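Local coordinates for uncharacterized protein (PDB 1ZBP), which is of unknown function but belongs to the ImpE family, members of which are encoded in bacterial type VI secretion gene clusters, at residues 118-123 with 230-235; 128-133 with 142-147; 149-154 with 234-239; 208-213 with 239-244. All coordinates share one frame; numbering follows the deposited sequence.

Interaction 1: 118-123 with 230-235; sequences QVSELA and ADKEVY
Lys232 has its CG anti to the carbonyl carbon (chi1 -63°) and then bends at chi2 (76°), which lays the first two methylenes of the chain along Ser120 and turns the rest back toward Asp231. With chi1 at -178°, Ser120 OG swings away from its own backbone N to lie beside Lys232 CG, which fits close against both side-chain atoms of the serine, 3.3 Å from Ser120 CB and 3.3 Å from Ser120 OG. No hydrogen bond crosses this contact. The ammonium group is used by its neighbour: Lys232 NZ lies 2.8 Å from Asp231 OD1, a salt bridge that meets the oxygen nearly in line with its C-O bond, and a long, weak ion pair links the same nitrogen to Glu117. Two residues on, Val234 points at the helix with one branch, CG2, which lies 4.0 Å from Ser120 CA and 4.1 Å from Ala123 CB and is more loosely apposed to Val119 CG2. Phe107 of helix 98-113 touches both Ala123 and Val234, adding an aromatic side chain to this apolar patch. Glu233 curls at the outer margin, where Glu233 OE2 comes to 4.1 Å from Ser120 O; the contact buries this oxygen, the model gives it no partner, and the nearby carbonyl oxygen offers it no favourable one. The arrangement is helix-on-loop packing: one side of helix 116-129 is met by the connection of a beta hairpin, the loop between strands 224-228 and 235-239, in an alpha-beta protein.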
loop_
_atom_site.group_PDB
_atom_site.type_symbol
_atom_site.label_atom_id
_atom_site.label_comp_id
_atom_site.label_asym_id
_atom_site.label_seq_id
_atom_site.Cartn_x
_atom_site.Cartn_y
_atom_site.Cartn_z
ATOM N N GLN A 118 -21.434 -10.670 8.581
ATOM C CA GLN A 118 -21.174 -9.367 9.181
ATOM C C GLN A 118 -20.298 -8.531 8.233
ATOM O O GLN A 118 -20.397 -7.301 8.214
ATOM C CB GLN A 118 -20.479 -9.544 10.533
ATOM C CG GLN A 118 -20.389 -8.270 11.364
ATOM C CD GLN A 118 -19.558 -8.451 12.625
ATOM O OE1 GLN A 118 -19.257 -7.483 13.332
ATOM N NE2 GLN A 118 -19.187 -9.693 12.915
ATOM N N VAL A 119 -19.455 -9.200 7.445
ATOM C CA VAL A 119 -18.595 -8.502 6.497
ATOM C C VAL A 119 -19.472 -7.890 5.407
ATOM O O VAL A 119 -19.219 -6.779 4.935
ATOM C CB VAL A 119 -17.551 -9.456 5.843
ATOM C CG1 VAL A 119 -16.801 -10.230 6.912
ATOM C CG2 VAL A 119 -18.228 -10.404 4.875
ATOM N N SER A 120 -20.512 -8.626 5.024
ATOM C CA SER A 120 -21.456 -8.187 4.002
ATOM C C SER A 120 -22.246 -6.997 4.518
ATOM O O SER A 120 -22.597 -6.101 3.755
ATOM C CB SER A 120 -22.424 -9.322 3.654
ATOM O OG SER A 120 -23.331 -8.946 2.631
ATOM N N GLU A 121 -22.528 -6.994 5.819
ATOM C CA GLU A 121 -23.281 -5.911 6.443
ATOM C C GLU A 121 -22.400 -4.698 6.698
ATOM O O GLU A 121 -22.824 -3.561 6.492
ATOM C CB GLU A 121 -23.889 -6.383 7.769
ATOM C CG GLU A 121 -25.146 -7.231 7.634
ATOM C CD GLU A 121 -26.411 -6.399 7.479
ATOM O OE1 GLU A 121 -26.529 -5.668 6.465
ATOM O OE2 GLU A 121 -27.286 -6.478 8.379
ATOM N N LEU A 122 -21.177 -4.951 7.158
ATOM C CA LEU A 122 -20.226 -3.883 7.452
ATOM C C LEU A 122 -19.787 -3.165 6.184
ATOM O O LEU A 122 -19.650 -1.948 6.166
ATOM C CB LEU A 122 -19.008 -4.449 8.177
ATOM C CG LEU A 122 -19.266 -4.796 9.638
ATOM C CD1 LEU A 122 -18.092 -5.582 10.202
ATOM C CD2 LEU A 122 -19.485 -3.511 10.414
ATOM N N ALA A 123 -19.582 -3.929 5.120
ATOM C CA ALA A 123 -19.165 -3.351 3.856
ATOM C C ALA A 123 -20.201 -2.334 3.380
ATOM O O ALA A 123 -19.854 -1.201 3.042
ATOM C CB ALA A 123 -18.975 -4.446 2.819
ATOM N N ALA A 230 -17.601 -14.894 -0.140
ATOM C CA ALA A 230 -18.425 -16.095 -0.131
ATOM C C ALA A 230 -19.379 -15.983 -1.302
ATOM O O ALA A 230 -19.017 -16.252 -2.450
ATOM C CB ALA A 230 -19.210 -16.193 1.176
ATOM N N ASP A 231 -20.601 -15.569 -0.992
ATOM C CA ASP A 231 -21.638 -15.389 -1.992
ATOM C C ASP A 231 -22.145 -13.954 -1.953
ATOM O O ASP A 231 -23.121 -13.611 -2.627
ATOM C CB ASP A 231 -22.800 -16.364 -1.745
ATOM C CG ASP A 231 -23.110 -16.550 -0.264
ATOM O OD1 ASP A 231 -22.991 -15.572 0.504
ATOM O OD2 ASP A 231 -23.490 -17.673 0.128
ATOM N N LYS A 232 -21.475 -13.118 -1.163
ATOM C CA LYS A 232 -21.861 -11.717 -1.049
ATOM C C LYS A 232 -21.264 -10.896 -2.179
ATOM O O LYS A 232 -20.639 -11.439 -3.093
ATOM C CB LYS A 232 -21.398 -11.130 0.289
ATOM C CG LYS A 232 -22.022 -11.761 1.514
ATOM C CD LYS A 232 -21.424 -13.119 1.811
ATOM C CE LYS A 232 -22.129 -13.752 2.996
ATOM N NZ LYS A 232 -23.595 -13.907 2.729
ATOM N N GLU A 233 -21.467 -9.583 -2.112
ATOM C CA GLU A 233 -20.922 -8.668 -3.109
ATOM C C GLU A 233 -19.631 -8.018 -2.598
ATOM O O GLU A 233 -19.305 -6.892 -2.956
ATOM C CB GLU A 233 -21.957 -7.592 -3.483
ATOM C CG GLU A 233 -22.662 -6.902 -2.306
ATOM C CD GLU A 233 -21.743 -6.033 -1.452
ATOM O OE1 GLU A 233 -21.148 -5.073 -1.992
ATOM O OE2 GLU A 233 -21.633 -6.301 -0.235
ATOM N N VAL A 234 -18.899 -8.741 -1.759
ATOM C CA VAL A 234 -17.639 -8.253 -1.204
ATOM C C VAL A 234 -16.477 -8.862 -1.993
ATOM O O VAL A 234 -16.238 -10.073 -1.936
ATOM C CB VAL A 234 -17.496 -8.650 0.284
ATOM C CG1 VAL A 234 -16.219 -8.076 0.863
ATOM C CG2 VAL A 234 -18.703 -8.163 1.064
ATOM N N TYR A 235 -15.759 -8.022 -2.733
ATOM C CA TYR A 235 -14.623 -8.469 -3.538
ATOM C C TYR A 235 -13.311 -7.844 -3.052
ATOM O O TYR A 235 -13.179 -6.622 -2.996
ATOM C CB TYR A 235 -14.860 -8.099 -5.004
ATOM C CG TYR A 235 -16.096 -8.729 -5.596
ATOM C CD1 TYR A 235 -16.060 -10.020 -6.127
ATOM C CD2 TYR A 235 -17.320 -8.054 -5.588
ATOM C CE1 TYR A 235 -17.217 -10.625 -6.631
ATOM C CE2 TYR A 235 -18.478 -8.650 -6.091
ATOM C CZ TYR A 235 -18.423 -9.928 -6.607
ATOM O OH TYR A 235 -19.569 -10.519 -7.099
#

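Interaction 2: 128-133 with 142-147; sequences ELRQEK and FSDVRD
Asp144 OD1 takes two N-H groups: Arg130 NH1 from across the contact at 3.2 Å and, by a weak, bent bond, the N-H of the next residue, Val145 N, at 2.8 Å. Its twin, Asp144 OD2, receives Arg130 NH2 at 3.0 Å. The salt bridge is thus end-on and bidentate, with both oxygens offering their syn lone pairs, both bonds nearly straight, and the guanidinium and carboxylate planes only 14° apart. Arg130 NE is held separately by Glu127, which should help fix the rotation of the guanidinium. Over one face of that group lies Arg146 CG, 3.3 Å from Arg130 NE; the two arginine chains cross at about a right angle, and Arg146 NE is buried here with no partner in the model. Arg130 is also where the chain leaves helix 116-129 and runs toward strand 135-137, the partner of strand 140-147 in a beta hairpin, so the bridge ties the helix exit to the second hairpin strand where 143-144 interrupt it. Nearer the hairpin the backbones meet through a water, which lies 2.9 Å from Lys133 O and 2.8 Å from Val145 O and can donate to either. A CA-H...O contact joins Asp144 CA to Lys133 O at 3.5 Å. Glu132 lays CG beside Asp144 OD2, and Glu132 OE1 comes to 4.3 Å from Asp144 OD2, a like-charge pair that Arg130 probably offsets.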
loop_
_atom_site.group_PDB
_atom_site.type_symbol
_atom_site.label_atom_id
_atom_site.label_comp_id
_atom_site.label_asym_id
_atom_site.label_seq_id
_atom_site.Cartn_x
_atom_site.Cartn_y
_atom_site.Cartn_z
ATOM N N GLU A 128 -22.110 3.201 2.683
ATOM C CA GLU A 128 -23.254 4.086 2.871
ATOM C C GLU A 128 -22.778 5.401 3.487
ATOM O O GLU A 128 -23.280 6.475 3.161
ATOM C CB GLU A 128 -24.272 3.420 3.803
ATOM C CG GLU A 128 -25.567 4.188 3.942
ATOM C CD GLU A 128 -26.323 4.262 2.634
ATOM O OE1 GLU A 128 -26.907 3.230 2.225
ATOM O OE2 GLU A 128 -26.317 5.350 2.010
ATOM N N LEU A 129 -21.800 5.299 4.381
ATOM C CA LEU A 129 -21.247 6.462 5.053
ATOM C C LEU A 129 -20.184 7.175 4.218
ATOM O O LEU A 129 -19.840 8.327 4.502
ATOM C CB LEU A 129 -20.649 6.049 6.402
ATOM C CG LEU A 129 -21.663 5.624 7.462
ATOM C CD1 LEU A 129 -20.949 5.036 8.673
ATOM C CD2 LEU A 129 -22.503 6.832 7.852
ATOM N N ARG A 130 -19.667 6.496 3.194
ATOM C CA ARG A 130 -18.634 7.080 2.334
ATOM C C ARG A 130 -19.105 8.391 1.714
ATOM O O ARG A 130 -20.114 8.441 1.014
ATOM C CB ARG A 130 -18.215 6.099 1.215
ATOM C CG ARG A 130 -17.032 6.588 0.357
ATOM C CD ARG A 130 -16.503 5.523 -0.623
ATOM N NE ARG A 130 -17.394 5.287 -1.759
ATOM C CZ ARG A 130 -17.603 6.158 -2.742
ATOM N NH1 ARG A 130 -16.976 7.330 -2.743
ATOM N NH2 ARG A 130 -18.459 5.873 -3.708
ATOM N N GLN A 131 -18.380 9.462 2.000
ATOM C CA GLN A 131 -18.720 10.755 1.444
ATOM C C GLN A 131 -18.202 10.772 0.012
ATOM O O GLN A 131 -16.998 10.703 -0.214
ATOM C CB GLN A 131 -18.050 11.867 2.246
ATOM C CG GLN A 131 -18.254 13.257 1.664
ATOM C CD GLN A 131 -17.461 14.323 2.406
ATOM O OE1 GLN A 131 -17.681 14.573 3.593
ATOM N NE2 GLN A 131 -16.533 14.959 1.703
ATOM N N GLU A 132 -19.111 10.832 -0.952
ATOM C CA GLU A 132 -18.718 10.882 -2.352
ATOM C C GLU A 132 -18.019 12.222 -2.590
ATOM O O GLU A 132 -18.473 13.257 -2.107
ATOM C CB GLU A 132 -19.956 10.738 -3.243
ATOM C CG GLU A 132 -20.444 9.304 -3.384
ATOM C CD GLU A 132 -21.819 9.207 -4.007
ATOM O OE1 GLU A 132 -22.067 9.913 -5.014
ATOM O OE2 GLU A 132 -22.647 8.415 -3.492
ATOM N N LYS A 133 -16.909 12.195 -3.319
ATOM C CA LYS A 133 -16.140 13.405 -3.592
ATOM C C LYS A 133 -15.622 13.358 -5.015
ATOM O O LYS A 133 -15.046 12.355 -5.428
ATOM C CB LYS A 133 -14.953 13.504 -2.627
ATOM C CG LYS A 133 -14.367 14.889 -2.471
ATOM C CD LYS A 133 -15.310 15.769 -1.676
ATOM C CE LYS A 133 -14.622 17.013 -1.145
ATOM N NZ LYS A 133 -15.546 17.824 -0.275
ATOM N N PHE A 142 -13.921 13.973 -12.881
ATOM C CA PHE A 142 -14.695 12.774 -12.534
ATOM C C PHE A 142 -15.555 13.137 -11.310
ATOM O O PHE A 142 -15.062 13.755 -10.365
ATOM C CB PHE A 142 -13.743 11.619 -12.183
ATOM C CG PHE A 142 -12.947 11.112 -13.358
ATOM C CD1 PHE A 142 -13.535 10.278 -14.306
ATOM C CD2 PHE A 142 -11.627 11.511 -13.546
ATOM C CE1 PHE A 142 -12.821 9.852 -15.434
ATOM C CE2 PHE A 142 -10.908 11.093 -14.666
ATOM C CZ PHE A 142 -11.507 10.259 -15.620
ATOM N N SER A 143 -16.827 12.743 -11.313
ATOM C CA SER A 143 -17.728 13.076 -10.205
ATOM C C SER A 143 -17.530 12.250 -8.940
ATOM O O SER A 143 -18.121 12.562 -7.904
ATOM C CB SER A 143 -19.179 12.925 -10.637
ATOM O OG SER A 143 -19.487 11.557 -10.825
ATOM N N ASP A 144 -16.708 11.205 -9.018
ATOM C CA ASP A 144 -16.466 10.357 -7.860
ATOM C C ASP A 144 -15.276 9.418 -8.051
ATOM O O ASP A 144 -14.971 8.998 -9.166
ATOM C CB ASP A 144 -17.737 9.570 -7.541
ATOM C CG ASP A 144 -17.665 8.839 -6.210
ATOM O OD1 ASP A 144 -16.901 9.284 -5.327
ATOM O OD2 ASP A 144 -18.392 7.837 -6.038
ATOM N N VAL A 145 -14.624 9.089 -6.937
ATOM C CA VAL A 145 -13.449 8.229 -6.926
ATOM C C VAL A 145 -13.441 7.286 -5.717
ATOM O O VAL A 145 -13.699 7.690 -4.574
ATOM C CB VAL A 145 -12.159 9.089 -6.907
ATOM C CG1 VAL A 145 -10.947 8.227 -6.641
ATOM C CG2 VAL A 145 -12.002 9.792 -8.258
ATOM N N ARG A 146 -13.121 6.023 -5.967
ATOM C CA ARG A 146 -13.079 5.052 -4.896
ATOM C C ARG A 146 -12.271 3.831 -5.319
ATOM O O ARG A 146 -12.185 3.537 -6.504
ATOM C CB ARG A 146 -14.510 4.669 -4.555
ATOM C CG ARG A 146 -14.664 4.017 -3.222
ATOM C CD ARG A 146 -14.803 2.514 -3.369
ATOM N NE ARG A 146 -15.955 2.140 -4.168
ATOM C CZ ARG A 146 -16.606 0.993 -4.009
ATOM N NH1 ARG A 146 -16.206 0.128 -3.079
ATOM N NH2 ARG A 146 -17.653 0.705 -4.785
ATOM N N ASP A 147 -11.666 3.127 -4.369
ATOM C CA ASP A 147 -10.897 1.923 -4.711
ATOM C C ASP A 147 -11.906 0.800 -5.006
ATOM O O ASP A 147 -12.918 0.684 -4.318
ATOM C CB ASP A 147 -9.993 1.515 -3.543
ATOM C CG ASP A 147 -8.952 0.470 -3.932
ATOM O OD1 ASP A 147 -9.318 -0.569 -4.521
ATOM O OD2 ASP A 147 -7.758 0.688 -3.643
HETATM O O HOH W 1 -13.986 10.295 -3.722
#

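Interaction 3: 149-154 with 234-239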
loop_
_atom_site.group_PDB
_atom_site.type_symbol
_atom_site.label_atom_id
_atom_site.label_comp_id
_atom_site.label_asym_id
_atom_site.label_seq_id
_atom_site.Cartn_x
_atom_site.Cartn_y
_atom_site.Cartn_z
ATOM N N ASP A 149 -11.556 -2.389 -4.587
ATOM C CA ASP A 149 -11.447 -3.274 -3.425
ATOM C C ASP A 149 -12.520 -2.884 -2.399
ATOM O O ASP A 149 -12.743 -1.693 -2.163
ATOM C CB ASP A 149 -10.066 -3.077 -2.799
ATOM C CG ASP A 149 -9.760 -4.079 -1.707
ATOM O OD1 ASP A 149 -9.328 -5.205 -2.027
ATOM O OD2 ASP A 149 -9.959 -3.737 -0.529
ATOM N N ASP A 150 -13.177 -3.863 -1.778
ATOM C CA ASP A 150 -14.221 -3.556 -0.785
ATOM C C ASP A 150 -13.701 -3.312 0.625
ATOM O O ASP A 150 -14.432 -2.813 1.481
ATOM C CB ASP A 150 -15.270 -4.661 -0.750
ATOM C CG ASP A 150 -16.228 -4.569 -1.900
ATOM O OD1 ASP A 150 -16.659 -5.637 -2.392
ATOM O OD2 ASP A 150 -16.561 -3.429 -2.310
ATOM N N ARG A 151 -12.444 -3.670 0.866
ATOM C CA ARG A 151 -11.836 -3.451 2.172
ATOM C C ARG A 151 -11.397 -1.980 2.266
ATOM O O ARG A 151 -11.696 -1.283 3.247
ATOM C CB ARG A 151 -10.631 -4.388 2.360
ATOM C CG ARG A 151 -9.583 -3.887 3.355
ATOM C CD ARG A 151 -9.651 -4.645 4.663
ATOM N NE ARG A 151 -9.520 -6.078 4.429
ATOM C CZ ARG A 151 -8.461 -6.639 3.867
ATOM N NH1 ARG A 151 -7.446 -5.879 3.497
ATOM N NH2 ARG A 151 -8.428 -7.944 3.641
ATOM N N LEU A 152 -10.698 -1.508 1.236
ATOM C CA LEU A 152 -10.217 -0.126 1.206
ATOM C C LEU A 152 -11.325 0.893 0.936
ATOM O O LEU A 152 -11.337 1.965 1.535
ATOM C CB LEU A 152 -9.098 0.011 0.162
ATOM C CG LEU A 152 -7.647 -0.093 0.652
ATOM C CD1 LEU A 152 -7.556 -0.916 1.932
ATOM C CD2 LEU A 152 -6.788 -0.665 -0.460
ATOM N N GLY A 153 -12.245 0.556 0.035
ATOM C CA GLY A 153 -13.357 1.439 -0.298
ATOM C C GLY A 153 -13.004 2.876 -0.633
ATOM O O GLY A 153 -12.379 3.147 -1.654
ATOM N N GLY A 154 -13.408 3.811 0.217
ATOM C CA GLY A 154 -13.092 5.201 -0.054
ATOM C C GLY A 154 -11.845 5.640 0.684
ATOM O O GLY A 154 -11.732 6.805 1.066
ATOM N N VAL A 234 -18.899 -8.741 -1.759
ATOM C CA VAL A 234 -17.639 -8.253 -1.204
ATOM C C VAL A 234 -16.477 -8.862 -1.993
ATOM O O VAL A 234 -16.238 -10.073 -1.936
ATOM C CB VAL A 234 -17.496 -8.650 0.284
ATOM C CG1 VAL A 234 -16.219 -8.076 0.863
ATOM C CG2 VAL A 234 -18.703 -8.163 1.064
ATOM N N TYR A 235 -15.759 -8.022 -2.733
ATOM C CA TYR A 235 -14.623 -8.469 -3.538
ATOM C C TYR A 235 -13.311 -7.844 -3.052
ATOM O O TYR A 235 -13.179 -6.622 -2.996
ATOM C CB TYR A 235 -14.860 -8.099 -5.004
ATOM C CG TYR A 235 -16.096 -8.729 -5.596
ATOM C CD1 TYR A 235 -16.060 -10.020 -6.127
ATOM C CD2 TYR A 235 -17.320 -8.054 -5.588
ATOM C CE1 TYR A 235 -17.217 -10.625 -6.631
ATOM C CE2 TYR A 235 -18.478 -8.650 -6.091
ATOM C CZ TYR A 235 -18.423 -9.928 -6.607
ATOM O OH TYR A 235 -19.569 -10.519 -7.099
ATOM N N LEU A 236 -12.344 -8.680 -2.686
ATOM C CA LEU A 236 -11.052 -8.179 -2.230
ATOM C C LEU A 236 -10.130 -8.143 -3.432
ATOM O O LEU A 236 -10.470 -8.665 -4.475
ATOM C CB LEU A 236 -10.462 -9.079 -1.150
ATOM C CG LEU A 236 -11.250 -9.175 0.148
ATOM C CD1 LEU A 236 -10.404 -9.928 1.171
ATOM C CD2 LEU A 236 -11.603 -7.788 0.671
ATOM N N GLY A 237 -8.961 -7.535 -3.299
ATOM C CA GLY A 237 -8.068 -7.465 -4.438
ATOM C C GLY A 237 -6.765 -8.200 -4.253
ATOM O O GLY A 237 -6.412 -8.591 -3.141
ATOM N N LEU A 238 -6.055 -8.391 -5.356
ATOM C CA LEU A 238 -4.773 -9.072 -5.337
ATOM C C LEU A 238 -3.922 -8.446 -6.434
ATOM O O LEU A 238 -4.327 -8.392 -7.603
ATOM C CB LEU A 238 -4.947 -10.570 -5.605
ATOM C CG LEU A 238 -5.872 -11.358 -4.674
ATOM C CD1 LEU A 238 -6.043 -12.781 -5.182
ATOM C CD2 LEU A 238 -5.302 -11.358 -3.276
ATOM N N GLY A 239 -2.747 -7.965 -6.059
ATOM C CA GLY A 239 -1.879 -7.349 -7.042
ATOM C C GLY A 239 -2.100 -5.850 -7.147
ATOM O O GLY A 239 -2.576 -5.233 -6.203
#
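Asp150 meets residues 234-239 with CB, CG and OD1: CB rests 3.6 Å from Tyr235 O and also touches Val234 CG1, CG lies about equally far from Tyr235 N and O, and OD1 accepts Tyr235 N at 2.6 Å. That last bond is nearly straight (163°) and arrives on the anti side of the carboxylate, 21° out of its plane. The other oxygen, OD2, has a long, weak ion pair with Arg146. Because Asp150 N also donates to Tyr235 O at 3.0 Å, the aspartate holds both backbone polar groups of the tyrosine. Asp149 divides its carboxylate. Asp149 OD1 lies 2.7 Å from Gly237 N in a bent, weak bond, whereas Asp149 OD2 turns to its own loop, taking Arg151 N from above the carboxylate plane and Leu152 N at 2.9 Å on the anti lone pair, an Asx turn and Asx motif that fix the start of the helical bend 150-152. A turn at chi3 (55°) brings the Arg151 guanidinium over Leu236: Leu236 CD2 lies over one face, and Leu236 CD1 is 3.7 Å from Arg151 NH2, which is salt-bridged to Asp212. Strand 235-239 pairs with strand 224-228 through Leu236 and Leu238, while the loop 149-154, between strands 140-147 and 155-159, engages residues 234-237; helix 98-113 packs against both segments, with Phe107 on Arg151 and Val234 and Met111 on Leu236.

Interaction 4: 208-213 with 239-244; sequences MTYVDS and GLKCWL
Thr209 and Leu240 form an isolated antiparallel beta bridge, a non-hydrogen-bonded pair with CA atoms 4.5 Å apart, joining the loop after strand 202-207 to the link between strands 235-239 and 242-245. Two backbone bonds flank it: Tyr210 N to Gly239 O at 2.9 Å and, weaker, Lys241 N to Met208 O at 3.3 Å (residue 208 is selenomethionine). Among side-chain polar contacts, Tyr210 OH accepts Cys242 N in a weak bond of 3.3 Å and is hydrogen-bonded to Asp147. Thr209 OG1 bonds mainly to Gln218 O, with Gly239 O 3.0 Å away. Apolar packing centres on the Tyr210 ring, over one face of which the extended Lys241 chain crosses: Lys241 CG sits 3.8 Å from the ring centroid, 19° off its normal, in a CH-pi contact. The lysine runs on straight past CG, so CE passes Thr209 O and NZ reaches Glu157 in a salt bridge. Tyr210 to Ser213 form a type I beta turn, fastened by Ser213 OG donating to Tyr210 O at 2.7 Å; Ser213 CB lies 3.4 Å from Gly239 N.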
loop_
_atom_site.group_PDB
_atom_site.type_symbol
_atom_site.label_atom_id
_atom_site.label_comp_id
_atom_site.label_asym_id
_atom_site.label_seq_id
_atom_site.Cartn_x
_atom_site.Cartn_y
_atom_site.Cartn_z
HETATM N N MSE A 208 1.440 0.209 -3.438
HETATM C CA MSE A 208 0.855 0.144 -4.773
HETATM C C MSE A 208 0.119 -1.172 -5.060
HETATM O O MSE A 208 -0.514 -1.312 -6.100
HETATM C CB MSE A 208 1.979 0.350 -5.802
HETATM C CG MSE A 208 1.748 1.440 -6.835
HETATM SE SE MSE A 208 1.177 3.164 -6.132
HETATM C CE MSE A 208 0.730 3.971 -7.855
ATOM N N THR A 209 0.191 -2.122 -4.131
ATOM C CA THR A 209 -0.449 -3.429 -4.305
ATOM C C THR A 209 -1.371 -3.752 -3.126
ATOM O O THR A 209 -1.194 -3.216 -2.046
ATOM C CB THR A 209 0.625 -4.536 -4.412
ATOM O OG1 THR A 209 0.021 -5.746 -4.884
ATOM C CG2 THR A 209 1.252 -4.795 -3.063
ATOM N N TYR A 210 -2.360 -4.617 -3.328
ATOM C CA TYR A 210 -3.259 -4.970 -2.234
ATOM C C TYR A 210 -2.563 -5.787 -1.158
ATOM O O TYR A 210 -1.582 -6.457 -1.428
ATOM C CB TYR A 210 -4.479 -5.728 -2.763
ATOM C CG TYR A 210 -5.397 -4.837 -3.548
ATOM C CD1 TYR A 210 -6.012 -3.730 -2.944
ATOM C CD2 TYR A 210 -5.599 -5.042 -4.904
ATOM C CE1 TYR A 210 -6.794 -2.855 -3.677
ATOM C CE2 TYR A 210 -6.376 -4.173 -5.638
ATOM C CZ TYR A 210 -6.968 -3.087 -5.023
ATOM O OH TYR A 210 -7.751 -2.249 -5.772
ATOM N N VAL A 211 -3.093 -5.737 0.061
ATOM C CA VAL A 211 -2.503 -6.450 1.188
ATOM C C VAL A 211 -2.583 -7.975 1.075
ATOM O O VAL A 211 -1.707 -8.686 1.576
ATOM C CB VAL A 211 -3.128 -5.968 2.539
ATOM C CG1 VAL A 211 -4.555 -6.481 2.690
ATOM C CG2 VAL A 211 -2.259 -6.405 3.701
ATOM N N ASP A 212 -3.609 -8.478 0.400
ATOM C CA ASP A 212 -3.763 -9.920 0.238
ATOM C C ASP A 212 -2.967 -10.530 -0.921
ATOM O O ASP A 212 -2.918 -11.750 -1.054
ATOM C CB ASP A 212 -5.243 -10.285 0.069
ATOM C CG ASP A 212 -6.026 -10.142 1.352
ATOM O OD1 ASP A 212 -5.700 -10.850 2.333
ATOM O OD2 ASP A 212 -6.970 -9.320 1.395
ATOM N N SER A 213 -2.338 -9.706 -1.753
ATOM C CA SER A 213 -1.584 -10.245 -2.883
ATOM C C SER A 213 -0.676 -11.402 -2.454
ATOM O O SER A 213 0.102 -11.278 -1.501
ATOM C CB SER A 213 -0.796 -9.130 -3.590
ATOM O OG SER A 213 -0.129 -8.296 -2.679
ATOM N N GLY A 239 -2.747 -7.965 -6.059
ATOM C CA GLY A 239 -1.879 -7.349 -7.042
ATOM C C GLY A 239 -2.100 -5.850 -7.147
ATOM O O GLY A 239 -2.576 -5.233 -6.203
ATOM N N LEU A 240 -1.764 -5.281 -8.306
ATOM C CA LEU A 240 -1.874 -3.843 -8.584
ATOM C C LEU A 240 -3.270 -3.253 -8.306
ATOM O O LEU A 240 -4.266 -3.788 -8.746
ATOM C CB LEU A 240 -1.480 -3.605 -10.051
ATOM C CG LEU A 240 -1.303 -2.147 -10.477
ATOM C CD1 LEU A 240 -0.076 -1.564 -9.764
ATOM C CD2 LEU A 240 -1.151 -2.058 -11.992
ATOM N N LYS A 241 -3.346 -2.148 -7.575
ATOM C CA LYS A 241 -4.637 -1.550 -7.287
ATOM C C LYS A 241 -5.272 -0.983 -8.557
ATOM O O LYS A 241 -4.572 -0.553 -9.479
ATOM C CB LYS A 241 -4.484 -0.459 -6.213
ATOM C CG LYS A 241 -3.964 -0.986 -4.860
ATOM C CD LYS A 241 -3.952 0.086 -3.762
ATOM C CE LYS A 241 -3.428 -0.480 -2.430
ATOM N NZ LYS A 241 -3.452 0.539 -1.323
ATOM N N CYS A 242 -6.601 -0.984 -8.599
ATOM C CA CYS A 242 -7.359 -0.493 -9.755
ATOM C C CYS A 242 -8.438 0.320 -9.028
ATOM O O CYS A 242 -9.011 -0.166 -8.073
ATOM C CB CYS A 242 -7.957 -1.697 -10.551
ATOM S SG CYS A 242 -8.109 -1.598 -12.438
ATOM N N TRP A 243 -8.675 1.557 -9.458
ATOM C CA TRP A 243 -9.659 2.446 -8.843
ATOM C C TRP A 243 -10.813 2.738 -9.790
ATOM O O TRP A 243 -10.655 2.745 -11.010
ATOM C CB TRP A 243 -9.019 3.801 -8.449
ATOM C CG TRP A 243 -8.178 3.796 -7.192
ATOM C CD1 TRP A 243 -7.831 2.712 -6.447
ATOM C CD2 TRP A 243 -7.567 4.934 -6.553
ATOM N NE1 TRP A 243 -7.046 3.096 -5.383
ATOM C CE2 TRP A 243 -6.869 4.456 -5.424
ATOM C CE3 TRP A 243 -7.543 6.315 -6.827
ATOM C CZ2 TRP A 243 -6.156 5.293 -4.569
ATOM C CZ3 TRP A 243 -6.827 7.158 -5.971
ATOM C CH2 TRP A 243 -6.145 6.639 -4.855
ATOM N N LEU A 244 -11.973 2.989 -9.208
ATOM C CA LEU A 244 -13.155 3.329 -9.977
ATOM C C LEU A 244 -13.200 4.859 -10.000
ATOM O O LEU A 244 -13.442 5.484 -8.972
ATOM C CB LEU A 244 -14.394 2.778 -9.274
ATOM C CG LEU A 244 -15.731 2.931 -9.998
ATOM C CD1 LEU A 244 -15.687 2.177 -11.340
ATOM C CD2 LEU A 244 -16.844 2.379 -9.111
#

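How the interactions relate
Interactions 1 and 3, centres about 11 Å apart, share Val234 and Tyr235: Val234 packs on both helix 116-129 and Asp150, while Tyr235 bonds only on the 149-154 side of these two contacts. Interactions 3 and 4, centres about 8 Å apart, share Gly239 and are joined by a salt bridge between Arg151 NH2 and Asp212 OD2 at 3.0 Å. Interaction 2 connects to interaction 4 through Asp147 OD1 and Tyr210 OH, 2.6 Å apart, and through the pairing of strands 140-147 and 242-245, and to interaction 3 through Asp147 N and Gly153 O at 2.8 Å. Interactions 1 and 2 both use helix 116-129 but do not touch, their nearest atoms being about 5 Å apart.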